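Local coordinates for protein N-terminus Plasma serine protease inhibitor (Homo sapiens, PDB 3DY0) that inhibits serine proteases in plasma and other body fluids in a heparin-dependent way, its reactive centre loop trapping the target protease irreversibly, at residues Met38-Gly46 / Phe109-Tyr117; Thr144-Leu155 / Arg325-Ile333. One frame throughout, in Å; residues are numbered along the deposited sequence. Where two conformers were deposited one is given.

Interaction 1: residues Met38-Gly46 / Phe109-Tyr117; sequences MSLAMLSLG and FVSAMKTLY
Met42 meets Met113 and Gly46 meets Phe109 where two helices run past each other, closer to antiparallel than to perpendicular: the N-to-C directions of 38-45 and 109-117 differ by 146° and their axes come within 10.2 Å. Just past the end of the first helix, the CA atoms of Gly46 and Phe109 are 6.1 Å apart. Two knobs interlock. Leu45 sinks among Phe109, Ala112, Met113 and Tyr117, its CD1 lying 3.8 Å from Tyr117 CE1 while its CB abuts the edge of the Phe109 ring. Tyr117 goes the other way, into a hollow of Met38, Ala41, Met42 and Leu45. Over the centre of one face of its ring lies Met42 CG, 3.5 Å from the centroid and 14° off the normal, a CH-pi contact. These are serpin helices lying against the large beta-sheet; Met42 and Met113 both rest on Met163 of strand 159-172. The Met42 chain runs on extended to SD (chi2 -172°), which puts the sulfur oblique to the Tyr117 ring, a Met-aromatic contact, and 3.7 Å from Met113 CE, the two side chains crossing roughly at right angles. Tyr117 OH passes Ala41 CB at 3.3 Å and hydrogen-bonds to His72.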
# COMPACT_ATOMS: atom_id res chain seq x y z
N MET A 38 -2.32 -6.56 5.57
CA MET A 38 -3.37 -7.57 5.53
C MET A 38 -2.75 -8.89 5.06
O MET A 38 -3.05 -9.95 5.60
CB MET A 38 -4.51 -7.14 4.60
CG MET A 38 -5.63 -8.18 4.49
SD MET A 38 -7.18 -7.54 3.83
CE MET A 38 -7.80 -6.66 5.27
N SER A 39 -1.85 -8.81 4.08
CA SER A 39 -1.20 -10.02 3.58
C SER A 39 -0.36 -10.69 4.66
O SER A 39 -0.36 -11.91 4.80
CB SER A 39 -0.31 -9.69 2.37
OG SER A 39 -1.09 -9.25 1.27
N LEU A 40 0.37 -9.88 5.43
CA LEU A 40 1.20 -10.41 6.50
C LEU A 40 0.33 -10.99 7.62
O LEU A 40 0.67 -12.01 8.23
CB LEU A 40 2.11 -9.30 7.05
CG LEU A 40 3.32 -8.99 6.18
CD1 LEU A 40 4.02 -7.75 6.70
CD2 LEU A 40 4.28 -10.18 6.18
N ALA A 41 -0.80 -10.34 7.90
CA ALA A 41 -1.71 -10.83 8.93
C ALA A 41 -2.27 -12.20 8.52
O ALA A 41 -2.35 -13.12 9.33
CB ALA A 41 -2.85 -9.85 9.13
N MET A 42 -2.65 -12.34 7.25
CA MET A 42 -3.16 -13.62 6.77
C MET A 42 -2.06 -14.67 6.84
O MET A 42 -2.29 -15.82 7.22
CB MET A 42 -3.67 -13.49 5.33
CG MET A 42 -4.93 -12.64 5.21
SD MET A 42 -5.65 -12.66 3.56
CE MET A 42 -4.32 -11.90 2.60
N LEU A 43 -0.85 -14.27 6.47
CA LEU A 43 0.29 -15.19 6.49
C LEU A 43 0.52 -15.70 7.92
O LEU A 43 0.85 -16.87 8.11
CB LEU A 43 1.54 -14.48 5.97
CG LEU A 43 2.84 -15.28 5.91
CD1 LEU A 43 2.65 -16.53 5.05
CD2 LEU A 43 3.95 -14.41 5.32
N SER A 44 0.34 -14.84 8.91
CA SER A 44 0.55 -15.24 10.30
C SER A 44 -0.44 -16.32 10.76
O SER A 44 -0.16 -17.06 11.70
CB SER A 44 0.47 -14.03 11.25
OG SER A 44 -0.87 -13.63 11.51
N LEU A 45 -1.58 -16.42 10.09
CA LEU A 45 -2.58 -17.41 10.46
C LEU A 45 -2.03 -18.83 10.41
O LEU A 45 -2.42 -19.69 11.20
CB LEU A 45 -3.81 -17.32 9.55
CG LEU A 45 -4.73 -16.11 9.74
CD1 LEU A 45 -5.80 -16.13 8.65
CD2 LEU A 45 -5.36 -16.15 11.13
N GLY A 46 -1.12 -19.07 9.47
CA GLY A 46 -0.55 -20.39 9.34
C GLY A 46 0.91 -20.47 9.71
O GLY A 46 1.60 -21.43 9.35
N PHE A 109 -6.66 -23.34 8.65
CA PHE A 109 -6.17 -22.18 7.91
C PHE A 109 -7.19 -21.74 6.87
O PHE A 109 -7.50 -20.56 6.75
CB PHE A 109 -4.84 -22.50 7.22
CG PHE A 109 -4.34 -21.40 6.33
CD1 PHE A 109 -3.94 -20.17 6.86
CD2 PHE A 109 -4.28 -21.58 4.95
CE1 PHE A 109 -3.49 -19.15 6.02
CE2 PHE A 109 -3.84 -20.56 4.11
CZ PHE A 109 -3.44 -19.35 4.65
N VAL A 110 -7.72 -22.70 6.12
CA VAL A 110 -8.72 -22.37 5.11
C VAL A 110 -9.96 -21.75 5.75
O VAL A 110 -10.52 -20.79 5.22
CB VAL A 110 -9.12 -23.62 4.30
CG1 VAL A 110 -10.24 -23.28 3.33
CG2 VAL A 110 -7.92 -24.15 3.55
N SER A 111 -10.38 -22.29 6.88
CA SER A 111 -11.56 -21.77 7.58
C SER A 111 -11.33 -20.36 8.10
O SER A 111 -12.21 -19.50 8.00
CB SER A 111 -11.93 -22.69 8.75
OG SER A 111 -12.40 -23.95 8.28
N ALA A 112 -10.14 -20.12 8.65
CA ALA A 112 -9.81 -18.80 9.18
C ALA A 112 -9.76 -17.78 8.04
O ALA A 112 -10.23 -16.65 8.19
CB ALA A 112 -8.46 -18.85 9.89
N MET A 113 -9.19 -18.19 6.91
CA MET A 113 -9.10 -17.30 5.76
C MET A 113 -10.47 -16.91 5.24
O MET A 113 -10.71 -15.76 4.89
CB MET A 113 -8.27 -17.97 4.66
CG MET A 113 -6.77 -17.99 4.93
SD MET A 113 -6.02 -16.34 4.76
CE MET A 113 -5.76 -16.30 3.01
N LYS A 114 -11.39 -17.88 5.19
CA LYS A 114 -12.74 -17.61 4.70
C LYS A 114 -13.55 -16.76 5.68
O LYS A 114 -14.25 -15.84 5.27
CB LYS A 114 -13.46 -18.93 4.41
CG LYS A 114 -12.91 -19.67 3.20
CD LYS A 114 -13.61 -21.00 2.95
CE LYS A 114 -12.99 -21.73 1.76
NZ LYS A 114 -13.59 -23.08 1.55
N THR A 115 -13.44 -17.07 6.97
CA THR A 115 -14.19 -16.36 8.00
C THR A 115 -13.66 -14.98 8.36
O THR A 115 -14.41 -14.01 8.43
CB THR A 115 -14.26 -17.20 9.29
OG1 THR A 115 -14.89 -18.45 9.02
CG2 THR A 115 -15.05 -16.46 10.37
N LEU A 116 -12.35 -14.89 8.60
CA LEU A 116 -11.73 -13.63 8.98
C LEU A 116 -11.39 -12.72 7.82
O LEU A 116 -11.55 -11.50 7.91
CB LEU A 116 -10.46 -13.91 9.78
CG LEU A 116 -10.62 -14.60 11.14
CD1 LEU A 116 -9.25 -14.99 11.68
CD2 LEU A 116 -11.35 -13.68 12.11
N TYR A 117 -10.93 -13.30 6.71
CA TYR A 117 -10.54 -12.48 5.58
C TYR A 117 -11.39 -12.58 4.32
O TYR A 117 -11.03 -12.04 3.27
CB TYR A 117 -9.06 -12.73 5.27
CG TYR A 117 -8.17 -12.24 6.40
CD1 TYR A 117 -7.87 -13.05 7.50
CD2 TYR A 117 -7.70 -10.93 6.40
CE1 TYR A 117 -7.13 -12.55 8.57
CE2 TYR A 117 -6.97 -10.42 7.47
CZ TYR A 117 -6.69 -11.24 8.55
OH TYR A 117 -6.01 -10.71 9.63

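Interaction 2: residues Thr144-Leu155 / Arg325-Ile333; sequences TKGKIVDLLKNL and RAAAATGTI
Ile148 is the wedge of this contact, its branched side chain set over strand 325-333 between the methyls of Ala327 and Ala329. Its CG1 lies 4.0 Å from Ala327 CB and its CG2 4.1 Å from Ala329 CB, while CD1 drops between those two bumps to within 3.8 Å of Ala328 CA, whose own methyl points to the other side of the sheet. Upstream, Thr144 and Lys147 close round Ala327 with their CB atoms, that of Lys147 coming to 3.7 Å from Ala327 CB. A type I' turn, Thr144 to Lys147, brings the two together, and Ile148 N donates to Thr144 OG1, which also hydrogen-bonds to Val140 O of helix 129-143, tying the wedge to the turn. Farther along, Leu151 holds CG opposite its backbone N (chi1 175°), which carries its methyls down onto Ala329, with CD2 4.1 Å from Gly331 N, in the hollow where the glycine carries no side chain. The last bump belongs to the strand: Ile333 CD1 fits against both Leu152 CD2 and Leu155 CD1, each 4.0 Å away. At the opposite end, Lys147 NZ donates to a water that Arg325 NE reaches only weakly; Glu318 forms salt bridges with both side chains, and Asp320 with Arg325. The run of alanines belongs to the reactive centre loop of a cleaved serpin, inserted between strands 159-172 and 307-319 of the main sheet, with the linker after helix 129-143 running along one face of it in the same sense.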
# COMPACT_ATOMS: atom_id res chain seq x y z
N THR A 144 -8.99 -5.02 -9.84
CA THR A 144 -8.43 -3.67 -9.77
C THR A 144 -8.84 -2.86 -11.00
O THR A 144 -8.20 -1.88 -11.36
CB THR A 144 -6.90 -3.69 -9.65
OG1 THR A 144 -6.32 -4.32 -10.80
CG2 THR A 144 -6.47 -4.44 -8.40
N LYS A 145 -9.94 -3.29 -11.62
CA LYS A 145 -10.49 -2.62 -12.79
C LYS A 145 -9.44 -2.25 -13.83
O LYS A 145 -9.43 -1.14 -14.37
CB LYS A 145 -11.28 -1.39 -12.35
CG LYS A 145 -12.40 -1.71 -11.38
CD LYS A 145 -13.30 -0.51 -11.13
N GLY A 146 -8.55 -3.21 -14.11
CA GLY A 146 -7.51 -3.02 -15.10
C GLY A 146 -6.29 -2.21 -14.70
O GLY A 146 -5.42 -1.99 -15.53
N LYS A 147 -6.22 -1.79 -13.45
CA LYS A 147 -5.09 -0.98 -13.00
C LYS A 147 -3.83 -1.78 -12.67
O LYS A 147 -2.72 -1.30 -12.88
CB LYS A 147 -5.49 -0.12 -11.81
CG LYS A 147 -6.61 0.88 -12.11
CD LYS A 147 -6.25 1.80 -13.27
CE LYS A 147 -7.37 2.82 -13.53
NZ LYS A 147 -7.09 3.69 -14.71
N ILE A 148 -3.99 -2.99 -12.14
CA ILE A 148 -2.83 -3.82 -11.82
C ILE A 148 -2.78 -4.96 -12.83
O ILE A 148 -3.53 -5.94 -12.72
CB ILE A 148 -2.90 -4.41 -10.39
CG1 ILE A 148 -2.98 -3.28 -9.35
CG2 ILE A 148 -1.65 -5.25 -10.13
CD1 ILE A 148 -1.76 -2.37 -9.32
N VAL A 149 -1.91 -4.82 -13.82
CA VAL A 149 -1.77 -5.83 -14.86
C VAL A 149 -0.45 -6.58 -14.72
O VAL A 149 0.57 -6.00 -14.34
CB VAL A 149 -1.85 -5.20 -16.27
CG1 VAL A 149 -3.19 -4.50 -16.45
CG2 VAL A 149 -0.70 -4.22 -16.46
N ASP A 150 -0.48 -7.87 -15.03
CA ASP A 150 0.70 -8.72 -14.95
C ASP A 150 1.40 -8.70 -13.59
O ASP A 150 2.62 -8.53 -13.51
CB ASP A 150 1.69 -8.33 -16.04
CG ASP A 150 1.16 -8.61 -17.44
OD1 ASP A 150 1.78 -8.14 -18.42
OD2 ASP A 150 0.13 -9.30 -17.56
N LEU A 151 0.64 -8.87 -12.51
CA LEU A 151 1.24 -8.88 -11.18
C LEU A 151 2.36 -9.91 -11.14
O LEU A 151 3.46 -9.64 -10.64
CB LEU A 151 0.20 -9.24 -10.12
CG LEU A 151 0.76 -9.41 -8.70
CD1 LEU A 151 1.25 -8.06 -8.18
CD2 LEU A 151 -0.31 -9.98 -7.79
N LEU A 152 2.08 -11.09 -11.68
CA LEU A 152 3.04 -12.18 -11.71
C LEU A 152 3.78 -12.27 -13.04
O LEU A 152 3.17 -12.23 -14.10
CB LEU A 152 2.32 -13.51 -11.45
CG LEU A 152 1.51 -13.63 -10.16
CD1 LEU A 152 0.74 -14.94 -10.15
CD2 LEU A 152 2.44 -13.55 -8.96
N LYS A 153 5.10 -12.39 -12.96
CA LYS A 153 5.94 -12.52 -14.15
C LYS A 153 6.94 -13.65 -13.98
O LYS A 153 7.54 -13.80 -12.93
CB LYS A 153 6.69 -11.21 -14.43
CG LYS A 153 5.81 -10.08 -14.92
CD LYS A 153 6.63 -8.84 -15.24
CE LYS A 153 5.76 -7.72 -15.80
NZ LYS A 153 4.74 -7.27 -14.81
N ASN A 154 7.10 -14.45 -15.04
CA ASN A 154 8.02 -15.58 -15.05
C ASN A 154 7.90 -16.42 -13.77
O ASN A 154 8.89 -16.69 -13.09
CB ASN A 154 9.46 -15.07 -15.21
CG ASN A 154 10.42 -16.16 -15.64
OD1 ASN A 154 10.17 -16.87 -16.62
ND2 ASN A 154 11.53 -16.29 -14.93
N LEU A 155 6.67 -16.84 -13.47
CA LEU A 155 6.37 -17.63 -12.29
C LEU A 155 7.27 -18.85 -12.09
O LEU A 155 7.48 -19.64 -13.01
CB LEU A 155 4.91 -18.08 -12.32
CG LEU A 155 4.36 -18.81 -11.10
CD1 LEU A 155 4.54 -17.95 -9.85
CD2 LEU A 155 2.88 -19.12 -11.31
N ARG A 325 -7.28 7.74 -8.76
CA ARG A 325 -7.54 6.31 -8.89
C ARG A 325 -6.25 5.70 -8.37
O ARG A 325 -5.16 6.16 -8.71
CB ARG A 325 -7.74 5.87 -10.35
CG ARG A 325 -9.15 6.08 -10.87
CD ARG A 325 -9.39 7.53 -11.20
NE ARG A 325 -8.39 7.99 -12.16
CZ ARG A 325 -8.17 9.27 -12.45
NH1 ARG A 325 -7.23 9.59 -13.33
NH2 ARG A 325 -8.89 10.22 -11.86
N ALA A 326 -6.37 4.71 -7.50
CA ALA A 326 -5.20 4.04 -6.94
C ALA A 326 -5.54 2.57 -6.75
O ALA A 326 -6.68 2.22 -6.43
CB ALA A 326 -4.81 4.66 -5.60
N ALA A 327 -4.56 1.71 -6.96
CA ALA A 327 -4.80 0.29 -6.80
C ALA A 327 -3.50 -0.40 -6.47
O ALA A 327 -2.43 0.13 -6.71
CB ALA A 327 -5.38 -0.29 -8.08
N ALA A 328 -3.61 -1.60 -5.90
CA ALA A 328 -2.44 -2.37 -5.56
C ALA A 328 -2.82 -3.82 -5.32
O ALA A 328 -3.99 -4.14 -5.10
CB ALA A 328 -1.77 -1.79 -4.30
N ALA A 329 -1.83 -4.69 -5.37
CA ALA A 329 -2.05 -6.10 -5.11
C ALA A 329 -0.76 -6.66 -4.55
O ALA A 329 0.33 -6.18 -4.87
CB ALA A 329 -2.44 -6.84 -6.40
N THR A 330 -0.90 -7.66 -3.69
CA THR A 330 0.25 -8.31 -3.08
C THR A 330 0.07 -9.81 -3.32
O THR A 330 -0.99 -10.36 -3.01
CB THR A 330 0.31 -8.04 -1.56
OG1 THR A 330 0.39 -6.63 -1.33
CG2 THR A 330 1.53 -8.71 -0.95
N GLY A 331 1.08 -10.44 -3.91
CA GLY A 331 1.01 -11.86 -4.17
C GLY A 331 2.06 -12.58 -3.35
O GLY A 331 3.26 -12.36 -3.55
N THR A 332 1.62 -13.41 -2.42
CA THR A 332 2.53 -14.16 -1.56
C THR A 332 2.62 -15.57 -2.14
O THR A 332 1.64 -16.31 -2.15
CB THR A 332 2.02 -14.20 -0.12
OG1 THR A 332 1.93 -12.85 0.38
CG2 THR A 332 2.96 -14.99 0.77
N ILE A 333 3.81 -15.92 -2.63
CA ILE A 333 4.03 -17.21 -3.28
C ILE A 333 4.68 -18.26 -2.38
O ILE A 333 5.74 -18.02 -1.81
CB ILE A 333 4.89 -17.01 -4.54
CG1 ILE A 333 4.25 -15.93 -5.43
CG2 ILE A 333 5.02 -18.33 -5.30
CD1 ILE A 333 5.05 -15.60 -6.69
O HOH W 1 -8.92 5.54 -14.33

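Interactions 1 and 2 lie on opposite faces of the main sheet, their centres about 20 Å apart. Strand 325-333 joins them through its alternation: Ala327 and Ala329 turn to the linker 144-155, whereas Thr330 turns to helix 33-45, where Ser39 OG packs 3.4 Å from Thr330 CB and Ser35 hydrogen-bonds to Thr330 OG1. Strand 159-172 is a second bridge, since it pairs with the inserted strand and also carries Met163 and Asn165, which touch the side chains of 38-46. The inserted loop is thus packed from both sides. Neither contact includes Asn213, Lys249 or Lys253, the residues that hold the bound glycan.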